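Local coordinates for PDZ domain protein (Parabacteroides distasonis, PDB 4L8N), which is of unknown function but binds magnesium and joins PDZ domains to a DUF4136 domain, consistent with a role in recognising other proteins or peptides, at residues 130-135 with 294-299; 189-194 with 245-250; 241-246 with 261-266. All coordinates share one frame; numbering follows the deposited sequence. Where two conformers were deposited one is given.

Contact 1 of 3, residues 130-135 with 294-299; sequences PFKTTV and YGRNVP
Gly295 O is where the loop 294-297 fastens onto strand 123-135. Thr133 N donates to Gly295 O over 2.8 Å at 161°, tilted from the carbonyl plane, and Lys132 CA sends a C-H toward the same oxygen. Lys132 NZ adds a weak bond to it: with CG anti to the backbone N (chi1 171°) and bends at chi2 and chi4, the chain curls so that CD and NZ pass beside Gly295 O, and NZ also gives a 3.0 Å bond to Thr134 OG1. Along the way the Lys132 and Arg296 side chains meet at a slant, Lys132 CD 4.0 Å from Arg296 CG. Between the segments one water links them, donating to Phe131 O (2.9 Å) and to Tyr294 O (2.6 Å), and it is also hydrogen-bonded to Thr133 OG1. On the side facing helix 274-285 Val298 CG2 rests 3.8 Å from Phe131 CB, and the Phe131 ring packs against that helix at Tyr277 and Leu284. Further out, Tyr294 OH is bonded to Lys457 O, and Arg296 forms a salt bridge with Glu235 of the second subunit. Val298, paired with Cys129 through the backbone, starts strand 298-309, so the contact is an irregular loop entry into the antiparallel pairing of two neighbouring strands in a large mixed sheet.

Contact 2 of 3, residues 189-194 with 245-250; sequences QTFYFF and GIRIID
Gln189 to Phe191 pair with Gly245 to Arg247 as antiparallel neighbours in the part of a large mixed sheet that lies within the DUF4136 region, one face of which packs on helices 158-175 and 274-285. Gln189 with Arg247 and Phe191 with Gly245 are hydrogen-bonded pairs, flanking the non-hydrogen-bonded pair Thr190 with Ile246. Of the four bonds, Arg247 N to Gln189 O is short at 2.7 Å, whereas Phe191 N approaches Gly245 O from above the carbonyl plane at 3.2 Å. Thr190 and Ile246 turn to the helical face, where Thr190 touches Ile164 and Ile168. The opposite face carries Gln189, Phe191 and Arg247. There Gln189 CB meets Ile249 CD1 at 3.7 Å, and the amide of Gln189 reaches Ser151 through NE2 and Ser137 of the second subunit through OE1. Phe191 holds CG between its backbone N and carbonyl carbon (chi1 54°), which folds the ring across the neighbouring strand and onto glycine: Gly245 CA makes a CH-pi contact, 3.8 Å from the ring centroid. In one of its two modelled conformers the guanidinium of Arg247 lies on the other face of the ring, the planes 23° apart, in an off-centre cation-pi stack. In this conformer NE also forms a salt bridge with Glu261, and the nearest approach to the ring is Arg247 NH1 to Phe191 CD1, 3.4 Å.

Contact 3 of 3, residues 241-246 with 261-266; sequences LLQFGI and ECEANE
Leu242, Phe244 and Ile246 are hydrogen-bonded partners of Glu266, Ala264 and Cys262 in a regular antiparallel ladder. Six backbone bonds join them, the shortest from Ala264 N to Phe244 O at 2.7 Å and 173°. C-H donors fill the intervals: Gly245 CA comes within 3.1 Å of Cys262 O, at the pair Gly245 with Glu263, whose CA atoms are just 4.1 Å apart. Aliphatic contact is made near the backbone, with Leu242 CB against Glu266 CB at 3.9 Å; the Ala264 methyl, CB, lies 3.5 Å from Phe244 O. Polar side chains gather on the face of Gln243, Glu263 and Asn265. Asn265 ND2 donates to Glu263 OE2 across 2.7 Å at 169°, meeting the anti side of the carboxylate; Asn265 CG sits beside its own backbone N (chi1 -70°), which brings the amide over toward Glu263. The aliphatic part of Gln243 runs alongside Asn265, its CG 3.5 Å from Asn265 OD1. Glu266 departs to the other face, hydrogen-bonded through OE1 to Tyr277 OH and, through OE2, in a salt bridge with Arg215 of the second subunit. These strands form the hairpin 240-250/258-268, set between strands 186-196 and 123-135, with Phe244 and Ala264 packed against helix 274-285.

The three contacts run across one sheet: 240-250 lies between 186-196 and 258-268, and 258-268 between 240-250 and 123-135. Contact 3, mostly buried, is the central hairpin; contacts 1 and 2 are only partly buried and flank it. Contact 2 shares Gly245 and Ile246 with contact 3, while contact 1 joins it through Lys132 N to Glu263 O and Thr134 N to Glu261 O. Contacts 2 and 3 close shorter loops nested within the long one closed by contact 1. Their chemistry follows position: a full backbone ladder in contact 3, a shorter ladder with an aromatic-guanidinium stack in contact 2, and one direct backbone hydrogen bond, a weak lysine bond and a bridging water in contact 1.

Contact 1 of 3, residues 130-135 with 294-299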
loop_
_atom_site.group_PDB
_atom_site.type_symbol
_atom_site.label_atom_id
_atom_site.label_comp_id
_atom_site.label_asym_id
_atom_site.label_seq_id
_atom_site.Cartn_x
_atom_site.Cartn_y
_atom_site.Cartn_z
ATOM N N PRO A 130 -7.081 -0.658 5.149
ATOM C CA PRO A 130 -6.044 -0.691 4.107
ATOM C C PRO A 130 -6.573 -1.434 2.897
ATOM O O PRO A 130 -6.158 -2.555 2.590
ATOM C CB PRO A 130 -4.871 -1.390 4.808
ATOM C CG PRO A 130 -5.526 -2.301 5.788
ATOM C CD PRO A 130 -6.909 -1.777 6.103
ATOM N N PHE A 131 -7.557 -0.813 2.247
ATOM C CA PHE A 131 -8.174 -1.387 1.061
ATOM C C PHE A 131 -7.704 -0.652 -0.177
ATOM O O PHE A 131 -7.832 0.570 -0.237
ATOM C CB PHE A 131 -9.725 -1.318 1.142
ATOM C CG PHE A 131 -10.422 -2.024 2.287
ATOM C CD1 PHE A 131 -9.807 -3.082 2.958
ATOM C CD2 PHE A 131 -11.718 -1.662 2.663
ATOM C CE1 PHE A 131 -10.458 -3.742 4.009
ATOM C CE2 PHE A 131 -12.371 -2.329 3.704
ATOM C CZ PHE A 131 -11.737 -3.362 4.375
ATOM N N LYS A 132 -7.192 -1.379 -1.165
ATOM C CA LYS A 132 -6.865 -0.790 -2.453
ATOM C C LYS A 132 -8.052 -1.151 -3.367
ATOM O O LYS A 132 -8.318 -2.342 -3.595
ATOM C CB LYS A 132 -5.488 -1.266 -2.994
ATOM C CG LYS A 132 -5.166 -0.850 -4.444
ATOM C CD LYS A 132 -4.703 0.613 -4.565
ATOM C CE LYS A 132 -4.714 1.083 -6.005
ATOM N NZ LYS A 132 -6.059 1.552 -6.465
ATOM N N THR A 133 -8.807 -0.124 -3.814
ATOM C CA THR A 133 -9.993 -0.314 -4.666
ATOM C C THR A 133 -9.690 0.314 -5.995
ATOM O O THR A 133 -9.422 1.517 -6.077
ATOM C CB THR A 133 -11.289 0.223 -3.991
ATOM O OG1 THR A 133 -11.280 -0.238 -2.647
ATOM C CG2 THR A 133 -12.555 -0.310 -4.645
ATOM N N THR A 134 -9.688 -0.537 -7.032
ATOM C CA THR A 134 -9.344 -0.214 -8.414
ATOM C C THR A 134 -10.474 -0.596 -9.330
ATOM O O THR A 134 -11.001 -1.705 -9.239
ATOM C CB THR A 134 -8.073 -0.959 -8.824
ATOM O OG1 THR A 134 -7.127 -0.960 -7.750
ATOM C CG2 THR A 134 -7.451 -0.395 -10.094
ATOM N N VAL A 135 -10.841 0.321 -10.213
ATOM C CA VAL A 135 -11.899 0.105 -11.180
ATOM C C VAL A 135 -11.344 0.303 -12.592
ATOM O O VAL A 135 -10.291 0.935 -12.761
ATOM C CB VAL A 135 -13.167 0.980 -10.922
ATOM C CG1 VAL A 135 -13.681 0.786 -9.496
ATOM C CG2 VAL A 135 -12.914 2.458 -11.212
ATOM N N TYR A 294 -12.958 6.253 -2.762
ATOM C CA TYR A 294 -11.605 6.132 -2.176
ATOM C C TYR A 294 -10.835 4.980 -2.791
ATOM O O TYR A 294 -11.230 3.828 -2.648
ATOM C CB TYR A 294 -11.658 5.951 -0.651
ATOM C CG TYR A 294 -12.273 7.150 0.025
ATOM C CD1 TYR A 294 -11.549 8.327 0.186
ATOM C CD2 TYR A 294 -13.610 7.149 0.407
ATOM C CE1 TYR A 294 -12.133 9.462 0.737
ATOM C CE2 TYR A 294 -14.199 8.276 0.971
ATOM C CZ TYR A 294 -13.453 9.428 1.141
ATOM O OH TYR A 294 -14.014 10.552 1.695
ATOM N N GLY A 295 -9.723 5.293 -3.436
ATOM C CA GLY A 295 -8.895 4.279 -4.067
ATOM C C GLY A 295 -7.904 3.565 -3.175
ATOM O O GLY A 295 -7.576 2.407 -3.437
ATOM N N ARG A 296 -7.393 4.234 -2.129
ATOM C CA ARG A 296 -6.325 3.608 -1.342
ATOM C C ARG A 296 -6.578 3.387 0.160
ATOM O O ARG A 296 -6.142 2.344 0.654
ATOM C CB ARG A 296 -4.999 4.367 -1.513
ATOM C CG ARG A 296 -3.842 3.412 -1.798
ATOM C CD ARG A 296 -2.536 4.115 -2.107
ATOM N NE ARG A 296 -1.990 4.829 -0.948
ATOM C CZ ARG A 296 -1.177 4.288 -0.045
ATOM N NH1 ARG A 296 -0.813 3.015 -0.146
ATOM N NH2 ARG A 296 -0.725 5.017 0.969
ATOM N N ASN A 297 -7.136 4.334 0.908
ATOM C CA ASN A 297 -7.315 4.090 2.357
ATOM C C ASN A 297 -8.694 4.542 2.694
ATOM O O ASN A 297 -8.931 5.759 2.662
ATOM C CB ASN A 297 -6.250 4.818 3.211
ATOM C CG ASN A 297 -4.818 4.353 3.034
ATOM O OD1 ASN A 297 -3.954 5.118 2.596
ATOM N ND2 ASN A 297 -4.509 3.108 3.400
ATOM N N VAL A 298 -9.629 3.583 2.938
ATOM C CA VAL A 298 -11.042 3.911 3.126
ATOM C C VAL A 298 -11.377 4.397 4.550
ATOM O O VAL A 298 -11.358 3.610 5.513
ATOM C CB VAL A 298 -12.036 2.785 2.700
ATOM C CG1 VAL A 298 -13.440 3.352 2.495
ATOM C CG2 VAL A 298 -11.565 2.042 1.454
ATOM N N PRO A 299 -11.858 5.662 4.634
ATOM C CA PRO A 299 -12.329 6.195 5.917
ATOM C C PRO A 299 -13.804 5.832 6.212
ATOM O O PRO A 299 -14.695 6.092 5.381
ATOM C CB PRO A 299 -12.161 7.705 5.723
ATOM C CG PRO A 299 -12.408 7.934 4.294
ATOM C CD PRO A 299 -11.987 6.677 3.565
HETATM O O HOH W 1 -10.172 1.784 -1.478
#

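Contact 2 of 3, residues 189-194 with 245-250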
loop_
_atom_site.group_PDB
_atom_site.type_symbol
_atom_site.label_atom_id
_atom_site.label_comp_id
_atom_site.label_asym_id
_atom_site.label_seq_id
_atom_site.Cartn_x
_atom_site.Cartn_y
_atom_site.Cartn_z
ATOM N N GLN A 189 -14.288 -13.469 -8.322
ATOM C CA GLN A 189 -13.045 -14.194 -8.060
ATOM C C GLN A 189 -12.367 -13.652 -6.805
ATOM O O GLN A 189 -12.272 -12.442 -6.613
ATOM C CB GLN A 189 -12.098 -14.086 -9.269
ATOM C CG GLN A 189 -11.022 -15.179 -9.348
ATOM C CD GLN A 189 -10.505 -15.405 -10.770
ATOM O OE1 GLN A 189 -9.739 -14.596 -11.331
ATOM N NE2 GLN A 189 -10.914 -16.522 -11.385
ATOM N N THR A 190 -11.913 -14.547 -5.933
ATOM C CA THR A 190 -11.213 -14.103 -4.731
ATOM C C THR A 190 -9.824 -14.652 -4.711
ATOM O O THR A 190 -9.553 -15.760 -5.187
ATOM C CB THR A 190 -11.944 -14.407 -3.425
ATOM O OG1 THR A 190 -12.312 -15.783 -3.358
ATOM C CG2 THR A 190 -13.139 -13.533 -3.240
ATOM N N PHE A 191 -8.940 -13.830 -4.195
ATOM C CA PHE A 191 -7.562 -14.171 -3.966
ATOM C C PHE A 191 -7.242 -13.837 -2.494
ATOM O O PHE A 191 -7.837 -12.939 -1.895
ATOM C CB PHE A 191 -6.628 -13.490 -4.979
ATOM C CG PHE A 191 -6.749 -11.989 -5.093
ATOM C CD1 PHE A 191 -7.833 -11.407 -5.748
ATOM C CD2 PHE A 191 -5.753 -11.159 -4.599
ATOM C CE1 PHE A 191 -7.916 -10.020 -5.895
ATOM C CE2 PHE A 191 -5.829 -9.783 -4.764
ATOM C CZ PHE A 191 -6.906 -9.221 -5.415
ATOM N N TYR A 192 -6.360 -14.627 -1.902
ATOM C CA TYR A 192 -5.976 -14.504 -0.494
ATOM C C TYR A 192 -4.597 -15.094 -0.280
ATOM O O TYR A 192 -4.157 -15.955 -1.042
ATOM C CB TYR A 192 -7.009 -15.198 0.429
ATOM C CG TYR A 192 -7.403 -16.578 -0.049
ATOM C CD1 TYR A 192 -6.631 -17.693 0.263
ATOM C CD2 TYR A 192 -8.513 -16.761 -0.871
ATOM C CE1 TYR A 192 -6.950 -18.956 -0.231
ATOM C CE2 TYR A 192 -8.868 -18.028 -1.335
ATOM C CZ TYR A 192 -8.079 -19.123 -1.015
ATOM O OH TYR A 192 -8.397 -20.373 -1.483
ATOM N N PHE A 193 -3.935 -14.634 0.767
ATOM C CA PHE A 193 -2.613 -15.072 1.177
ATOM C C PHE A 193 -2.433 -14.799 2.658
ATOM O O PHE A 193 -2.855 -13.751 3.152
ATOM C CB PHE A 193 -1.520 -14.345 0.352
ATOM C CG PHE A 193 -0.088 -14.663 0.720
ATOM C CD1 PHE A 193 0.590 -15.723 0.110
ATOM C CD2 PHE A 193 0.600 -13.891 1.657
ATOM C CE1 PHE A 193 1.929 -16.012 0.440
ATOM C CE2 PHE A 193 1.937 -14.194 1.999
ATOM C CZ PHE A 193 2.593 -15.239 1.372
ATOM N N PHE A 194 -1.783 -15.741 3.351
ATOM C CA PHE A 194 -1.392 -15.622 4.748
ATOM C C PHE A 194 -0.118 -16.421 4.994
ATOM O O PHE A 194 -0.099 -17.649 4.838
ATOM C CB PHE A 194 -2.494 -16.018 5.744
ATOM C CG PHE A 194 -2.108 -15.664 7.165
ATOM C CD1 PHE A 194 -2.255 -14.366 7.639
ATOM C CD2 PHE A 194 -1.538 -16.615 8.007
ATOM C CE1 PHE A 194 -1.855 -14.029 8.934
ATOM C CE2 PHE A 194 -1.151 -16.277 9.305
ATOM C CZ PHE A 194 -1.321 -14.990 9.760
ATOM N N GLY A 245 -8.556 -10.297 -1.342
ATOM C CA GLY A 245 -9.112 -9.539 -2.453
ATOM C C GLY A 245 -10.371 -10.103 -3.070
ATOM O O GLY A 245 -10.617 -11.314 -3.023
ATOM N N ILE A 246 -11.191 -9.193 -3.633
ATOM C CA ILE A 246 -12.413 -9.496 -4.381
ATOM C C ILE A 246 -12.199 -8.917 -5.796
ATOM O O ILE A 246 -11.799 -7.752 -5.938
ATOM C CB ILE A 246 -13.725 -8.980 -3.695
ATOM C CG1 ILE A 246 -13.863 -9.478 -2.237
ATOM C CG2 ILE A 246 -14.979 -9.329 -4.512
ATOM C CD1 ILE A 246 -14.943 -8.718 -1.372
ATOM N N ARG A 247 -12.447 -9.754 -6.822
ATOM C CA ARG A 247 -12.326 -9.387 -8.230
ATOM C C ARG A 247 -13.685 -9.553 -8.888
ATOM O O ARG A 247 -14.264 -10.640 -8.805
ATOM C CB ARG A 247 -11.254 -10.254 -8.923
ATOM C CG ARG A 247 -10.547 -9.575 -10.095
ATOM C CD ARG A 247 -9.425 -10.437 -10.672
ATOM N NE ARG A 247 -8.090 -9.904 -10.379
ATOM C CZ ARG A 247 -7.186 -10.512 -9.615
ATOM N NH1 ARG A 247 -7.449 -11.698 -9.077
ATOM N NH2 ARG A 247 -6.007 -9.943 -9.390
ATOM N N ILE A 248 -14.236 -8.456 -9.500
ATOM C CA ILE A 248 -15.554 -8.519 -10.186
ATOM C C ILE A 248 -15.291 -8.450 -11.710
ATOM O O ILE A 248 -14.974 -7.378 -12.243
ATOM C CB ILE A 248 -16.601 -7.458 -9.697
ATOM C CG1 ILE A 248 -16.929 -7.618 -8.190
ATOM C CG2 ILE A 248 -17.875 -7.476 -10.591
ATOM C CD1 ILE A 248 -17.936 -6.585 -7.596
ATOM N N ILE A 249 -15.376 -9.612 -12.393
ATOM C CA ILE A 249 -15.031 -9.724 -13.815
ATOM C C ILE A 249 -16.270 -9.722 -14.722
ATOM O O ILE A 249 -17.144 -10.580 -14.594
ATOM C CB ILE A 249 -14.145 -10.995 -14.082
ATOM C CG1 ILE A 249 -12.904 -11.055 -13.166
ATOM C CG2 ILE A 249 -13.726 -11.093 -15.552
ATOM C CD1 ILE A 249 -12.788 -12.346 -12.469
ATOM N N ASP A 250 -16.280 -8.796 -15.690
ATOM C CA ASP A 250 -17.293 -8.635 -16.735
ATOM C C ASP A 250 -17.339 -9.866 -17.633
ATOM O O ASP A 250 -16.289 -10.328 -18.089
ATOM C CB ASP A 250 -16.940 -7.394 -17.570
ATOM C CG ASP A 250 -17.838 -7.036 -18.744
ATOM O OD1 ASP A 250 -18.905 -7.676 -18.902
ATOM O OD2 ASP A 250 -17.478 -6.098 -19.500
#

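Contact 3 of 3, residues 241-246 with 261-266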
loop_
_atom_site.group_PDB
_atom_site.type_symbol
_atom_site.label_atom_id
_atom_site.label_comp_id
_atom_site.label_asym_id
_atom_site.label_seq_id
_atom_site.Cartn_x
_atom_site.Cartn_y
_atom_site.Cartn_z
ATOM N N LEU A 241 1.900 -11.586 7.205
ATOM C CA LEU A 241 1.306 -10.792 6.127
ATOM C C LEU A 241 -0.006 -11.423 5.699
ATOM O O LEU A 241 -0.099 -12.656 5.555
ATOM C CB LEU A 241 2.255 -10.643 4.913
ATOM C CG LEU A 241 3.648 -10.086 5.200
ATOM C CD1 LEU A 241 4.595 -10.351 4.040
ATOM C CD2 LEU A 241 3.611 -8.616 5.612
ATOM N N LEU A 242 -1.021 -10.573 5.533
ATOM C CA LEU A 242 -2.346 -11.005 5.114
ATOM C C LEU A 242 -2.782 -10.242 3.870
ATOM O O LEU A 242 -2.755 -8.997 3.828
ATOM C CB LEU A 242 -3.400 -10.847 6.241
ATOM C CG LEU A 242 -4.752 -11.576 6.036
ATOM C CD1 LEU A 242 -5.307 -12.100 7.366
ATOM C CD2 LEU A 242 -5.801 -10.667 5.359
ATOM N N GLN A 243 -3.246 -11.012 2.886
ATOM C CA GLN A 243 -3.823 -10.468 1.678
ATOM C C GLN A 243 -5.215 -11.066 1.482
ATOM O O GLN A 243 -5.422 -12.264 1.691
ATOM C CB GLN A 243 -2.932 -10.721 0.448
ATOM C CG GLN A 243 -3.476 -10.037 -0.812
ATOM C CD GLN A 243 -2.774 -10.443 -2.076
ATOM O OE1 GLN A 243 -1.979 -9.683 -2.628
ATOM N NE2 GLN A 243 -3.092 -11.626 -2.588
ATOM N N PHE A 244 -6.166 -10.221 1.102
ATOM C CA PHE A 244 -7.528 -10.651 0.812
ATOM C C PHE A 244 -8.103 -9.714 -0.247
ATOM O O PHE A 244 -8.078 -8.493 -0.090
ATOM C CB PHE A 244 -8.415 -10.737 2.082
ATOM C CG PHE A 244 -9.842 -11.121 1.782
ATOM C CD1 PHE A 244 -10.154 -12.383 1.288
ATOM C CD2 PHE A 244 -10.875 -10.215 1.966
ATOM C CE1 PHE A 244 -11.471 -12.717 0.954
ATOM C CE2 PHE A 244 -12.197 -10.559 1.649
ATOM C CZ PHE A 244 -12.480 -11.803 1.128
ATOM N N GLY A 245 -8.556 -10.297 -1.342
ATOM C CA GLY A 245 -9.112 -9.539 -2.453
ATOM C C GLY A 245 -10.371 -10.103 -3.070
ATOM O O GLY A 245 -10.617 -11.314 -3.023
ATOM N N ILE A 246 -11.191 -9.193 -3.633
ATOM C CA ILE A 246 -12.413 -9.496 -4.381
ATOM C C ILE A 246 -12.199 -8.917 -5.796
ATOM O O ILE A 246 -11.799 -7.752 -5.938
ATOM C CB ILE A 246 -13.725 -8.980 -3.695
ATOM C CG1 ILE A 246 -13.863 -9.478 -2.237
ATOM C CG2 ILE A 246 -14.979 -9.329 -4.512
ATOM C CD1 ILE A 246 -14.943 -8.718 -1.372
ATOM N N GLU A 261 -12.076 -4.173 -8.400
ATOM C CA GLU A 261 -11.208 -5.022 -7.601
ATOM C C GLU A 261 -10.880 -4.301 -6.318
ATOM O O GLU A 261 -10.577 -3.107 -6.337
ATOM C CB GLU A 261 -9.923 -5.394 -8.392
ATOM C CG GLU A 261 -9.069 -6.496 -7.757
ATOM C CD GLU A 261 -7.864 -6.986 -8.546
ATOM O OE1 GLU A 261 -8.049 -7.448 -9.692
ATOM O OE2 GLU A 261 -6.740 -6.976 -7.995
ATOM N N CYS A 262 -11.013 -5.010 -5.196
ATOM C CA CYS A 262 -10.696 -4.502 -3.872
ATOM C C CYS A 262 -9.773 -5.483 -3.189
ATOM O O CYS A 262 -10.078 -6.682 -3.101
ATOM C CB CYS A 262 -11.941 -4.225 -3.039
ATOM S SG CYS A 262 -11.610 -3.285 -1.520
ATOM N N GLU A 263 -8.592 -4.976 -2.799
ATOM C CA GLU A 263 -7.526 -5.750 -2.175
ATOM C C GLU A 263 -7.166 -5.160 -0.827
ATOM O O GLU A 263 -6.861 -3.980 -0.713
ATOM C CB GLU A 263 -6.287 -5.789 -3.093
ATOM C CG GLU A 263 -5.294 -6.894 -2.790
ATOM C CD GLU A 263 -4.008 -6.823 -3.586
ATOM O OE1 GLU A 263 -4.045 -7.034 -4.820
ATOM O OE2 GLU A 263 -2.949 -6.595 -2.963
ATOM N N ALA A 264 -7.241 -5.986 0.191
ATOM C CA ALA A 264 -6.851 -5.640 1.554
ATOM C C ALA A 264 -5.485 -6.257 1.841
ATOM O O ALA A 264 -5.273 -7.462 1.592
ATOM C CB ALA A 264 -7.886 -6.141 2.551
ATOM N N ASN A 265 -4.551 -5.412 2.298
ATOM C CA ASN A 265 -3.204 -5.820 2.677
ATOM C C ASN A 265 -2.969 -5.385 4.109
ATOM O O ASN A 265 -2.889 -4.189 4.416
ATOM C CB ASN A 265 -2.153 -5.287 1.718
ATOM C CG ASN A 265 -2.231 -5.964 0.371
ATOM O OD1 ASN A 265 -1.840 -7.133 0.213
ATOM N ND2 ASN A 265 -2.744 -5.234 -0.624
ATOM N N GLU A 266 -2.933 -6.384 4.994
ATOM C CA GLU A 266 -2.851 -6.204 6.438
ATOM C C GLU A 266 -1.494 -6.630 7.022
ATOM O O GLU A 266 -0.987 -7.694 6.672
ATOM C CB GLU A 266 -3.988 -7.033 7.066
ATOM C CG GLU A 266 -4.643 -6.393 8.265
ATOM C CD GLU A 266 -5.473 -5.160 7.989
ATOM O OE1 GLU A 266 -6.577 -5.307 7.419
ATOM O OE2 GLU A 266 -5.054 -4.056 8.413
#